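Local atomic coordinates of aminoglycoside N(3)-acetyltransferase, AAC(3)-IVa (Escherichia coli, PDB entry 6MN3), a protein that probably confers resistance to 2-deoxystreptamine aminoglycosides such as gentamicin and apramycin, acetylating their N3 amino group with acetyl-CoA. Residues A[7-12]-A[46-51]. Numbering follows the deposited sequence.
Sequences WRKAEL and LIEALR
Lys9 and Ala49 bring two helices of the Antibiotic_NAT fold together: their CA atoms lie 5.6 Å apart, where the first turn of helix 9-19 meets the middle of helix 42-54. Arg8 is the N-cap of the first helix, and its backbone N donates to Glu11 OE1 at 3.0 Å, so a side chain three residues on ties down the start of that turn. The small side chain of Ala49 is consistent with so close an approach. Its methyl points at the other helix and packs on Leu12, with Leu12 CB 3.7 Å from Ala49 CB. Lys9 O lies 3.9 Å from the same Ala49 CB. The Leu12 side chain also rests on Leu39, in the loop just before helix 42-54, as does that of Leu46. Behind this seam, Leu50 packs on Leu60 and Met62 of strand 59-63, joining helix 42-54 to the central mixed sheet, well away from the zinc site. Toward solvent, the apolar packing gives way to charge. The Lys9 chain bends at chi2 and chi3 and passes at a slant to the extended end of Glu48. Its ammonium forms a salt bridge with Asp41, leaving Glu48 as a looser second partner: Lys9 NZ to Glu48 OE1 is a long 3.9 Å, and the nearer atom to that oxygen is Lys9 CE, at 3.6 Å.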
loop_
_atom_site.group_PDB
_atom_site.type_symbol
_atom_site.label_atom_id
_atom_site.label_comp_id
_atom_site.label_asym_id
_atom_site.label_seq_id
_atom_site.Cartn_x
_atom_site.Cartn_y
_atom_site.Cartn_z
ATOM N N TRP A 7 0.637 -3.735 23.967
ATOM C CA TRP A 7 -0.669 -3.130 23.747
ATOM C C TRP A 7 -1.756 -4.190 23.613
ATOM O O TRP A 7 -1.587 -5.191 22.912
ATOM C CB TRP A 7 -0.642 -2.253 22.498
ATOM C CG TRP A 7 0.189 -1.028 22.659
ATOM C CD1 TRP A 7 1.522 -0.903 22.403
ATOM C CD2 TRP A 7 -0.254 0.255 23.117
ATOM N NE1 TRP A 7 1.936 0.377 22.671
ATOM C CE2 TRP A 7 0.865 1.108 23.112
ATOM C CE3 TRP A 7 -1.486 0.763 23.530
ATOM C CZ2 TRP A 7 0.788 2.440 23.502
ATOM C CZ3 TRP A 7 -1.560 2.086 23.918
ATOM C CH2 TRP A 7 -0.433 2.909 23.901
ATOM N N ARG A 8 -2.878 -3.959 24.287
ATOM C CA ARG A 8 -4.014 -4.860 24.198
ATOM C C ARG A 8 -4.809 -4.593 22.923
ATOM O O ARG A 8 -4.756 -3.505 22.342
ATOM C CB ARG A 8 -4.918 -4.707 25.420
ATOM C CG ARG A 8 -4.199 -4.856 26.747
ATOM C CD ARG A 8 -4.010 -6.313 27.108
ATOM N NE ARG A 8 -3.220 -6.474 28.326
ATOM C CZ ARG A 8 -3.738 -6.564 29.547
ATOM N NH1 ARG A 8 -5.052 -6.512 29.718
ATOM N NH2 ARG A 8 -2.942 -6.709 30.597
ATOM N N LYS A 9 -5.558 -5.611 22.494
ATOM C CA LYS A 9 -6.334 -5.500 21.262
ATOM C C LYS A 9 -7.345 -4.360 21.340
ATOM O O LYS A 9 -7.463 -3.557 20.408
ATOM C CB LYS A 9 -7.039 -6.822 20.966
ATOM C CG LYS A 9 -6.231 -7.773 20.099
ATOM C CD LYS A 9 -6.144 -9.155 20.720
ATOM C CE LYS A 9 -7.526 -9.737 20.986
ATOM N NZ LYS A 9 -7.452 -11.092 21.600
ATOM N N ALA A 10 -8.083 -4.273 22.452
ATOM C CA ALA A 10 -9.074 -3.210 22.595
ATOM C C ALA A 10 -8.425 -1.831 22.614
ATOM O O ALA A 10 -9.030 -0.858 22.152
ATOM C CB ALA A 10 -9.900 -3.431 23.861
ATOM N N GLU A 11 -7.202 -1.722 23.137
ATOM C CA GLU A 11 -6.504 -0.440 23.096
ATOM C C GLU A 11 -6.171 -0.044 21.665
ATOM O O GLU A 11 -6.299 1.128 21.293
ATOM C CB GLU A 11 -5.232 -0.505 23.937
ATOM C CG GLU A 11 -5.466 -0.735 25.414
ATOM C CD GLU A 11 -4.176 -0.720 26.205
ATOM O OE1 GLU A 11 -3.504 -1.768 26.265
ATOM O OE2 GLU A 11 -3.829 0.345 26.755
ATOM N N LEU A 12 -5.743 -1.009 20.848
ATOM C CA LEU A 12 -5.409 -0.710 19.460
ATOM C C LEU A 12 -6.636 -0.242 18.685
ATOM O O LEU A 12 -6.534 0.637 17.822
ATOM C CB LEU A 12 -4.785 -1.937 18.797
ATOM C CG LEU A 12 -3.483 -2.454 19.414
ATOM C CD1 LEU A 12 -3.194 -3.884 18.967
ATOM C CD2 LEU A 12 -2.324 -1.536 19.067
ATOM N N LEU A 46 -3.153 -7.482 15.839
ATOM C CA LEU A 46 -3.245 -6.235 15.087
ATOM C C LEU A 46 -4.283 -6.341 13.978
ATOM O O LEU A 46 -5.039 -5.393 13.736
ATOM C CB LEU A 46 -1.877 -5.868 14.511
ATOM C CG LEU A 46 -1.848 -4.634 13.608
ATOM C CD1 LEU A 46 -2.330 -3.408 14.373
ATOM C CD2 LEU A 46 -0.454 -4.413 13.055
ATOM N N ILE A 47 -4.335 -7.488 13.296
ATOM C CA ILE A 47 -5.341 -7.686 12.256
ATOM C C ILE A 47 -6.740 -7.686 12.861
ATOM O O ILE A 47 -7.659 -7.049 12.333
ATOM C CB ILE A 47 -5.053 -8.983 11.481
ATOM C CG1 ILE A 47 -3.777 -8.834 10.653
ATOM C CG2 ILE A 47 -6.227 -9.347 10.590
ATOM C CD1 ILE A 47 -3.169 -10.157 10.232
ATOM N N GLU A 48 -6.924 -8.389 13.981
ATOM C CA GLU A 48 -8.231 -8.413 14.633
ATOM C C GLU A 48 -8.646 -7.020 15.085
ATOM O O GLU A 48 -9.831 -6.669 15.030
ATOM C CB GLU A 48 -8.213 -9.376 15.822
ATOM C CG GLU A 48 -8.471 -10.828 15.457
ATOM C CD GLU A 48 -8.332 -11.760 16.648
ATOM O OE1 GLU A 48 -8.184 -11.258 17.785
ATOM O OE2 GLU A 48 -8.364 -12.993 16.448
ATOM N N ALA A 49 -7.683 -6.210 15.534
ATOM C CA ALA A 49 -7.992 -4.836 15.911
ATOM C C ALA A 49 -8.415 -4.017 14.700
ATOM O O ALA A 49 -9.379 -3.245 14.769
ATOM C CB ALA A 49 -6.788 -4.196 16.601
ATOM N N LEU A 50 -7.704 -4.173 13.579
ATOM C CA LEU A 50 -8.075 -3.466 12.359
ATOM C C LEU A 50 -9.469 -3.864 11.896
ATOM O O LEU A 50 -10.274 -3.007 11.513
ATOM C CB LEU A 50 -7.053 -3.744 11.259
ATOM C CG LEU A 50 -5.675 -3.103 11.423
ATOM C CD1 LEU A 50 -4.695 -3.687 10.423
ATOM C CD2 LEU A 50 -5.768 -1.597 11.266
ATOM N N ARG A 51 -9.775 -5.161 11.932
ATOM C CA ARG A 51 -11.082 -5.620 11.482
ATOM C C ARG A 51 -12.184 -5.181 12.438
ATOM O O ARG A 51 -13.297 -4.867 12.004
ATOM C CB ARG A 51 -11.075 -7.138 11.320
ATOM C CG ARG A 51 -10.046 -7.634 10.315
ATOM C CD ARG A 51 -10.489 -8.926 9.660
ATOM N NE ARG A 51 -11.659 -8.733 8.807
ATOM C CZ ARG A 51 -12.350 -9.728 8.260
ATOM N NH1 ARG A 51 -11.988 -10.985 8.480
ATOM N NH2 ARG A 51 -13.403 -9.469 7.495
#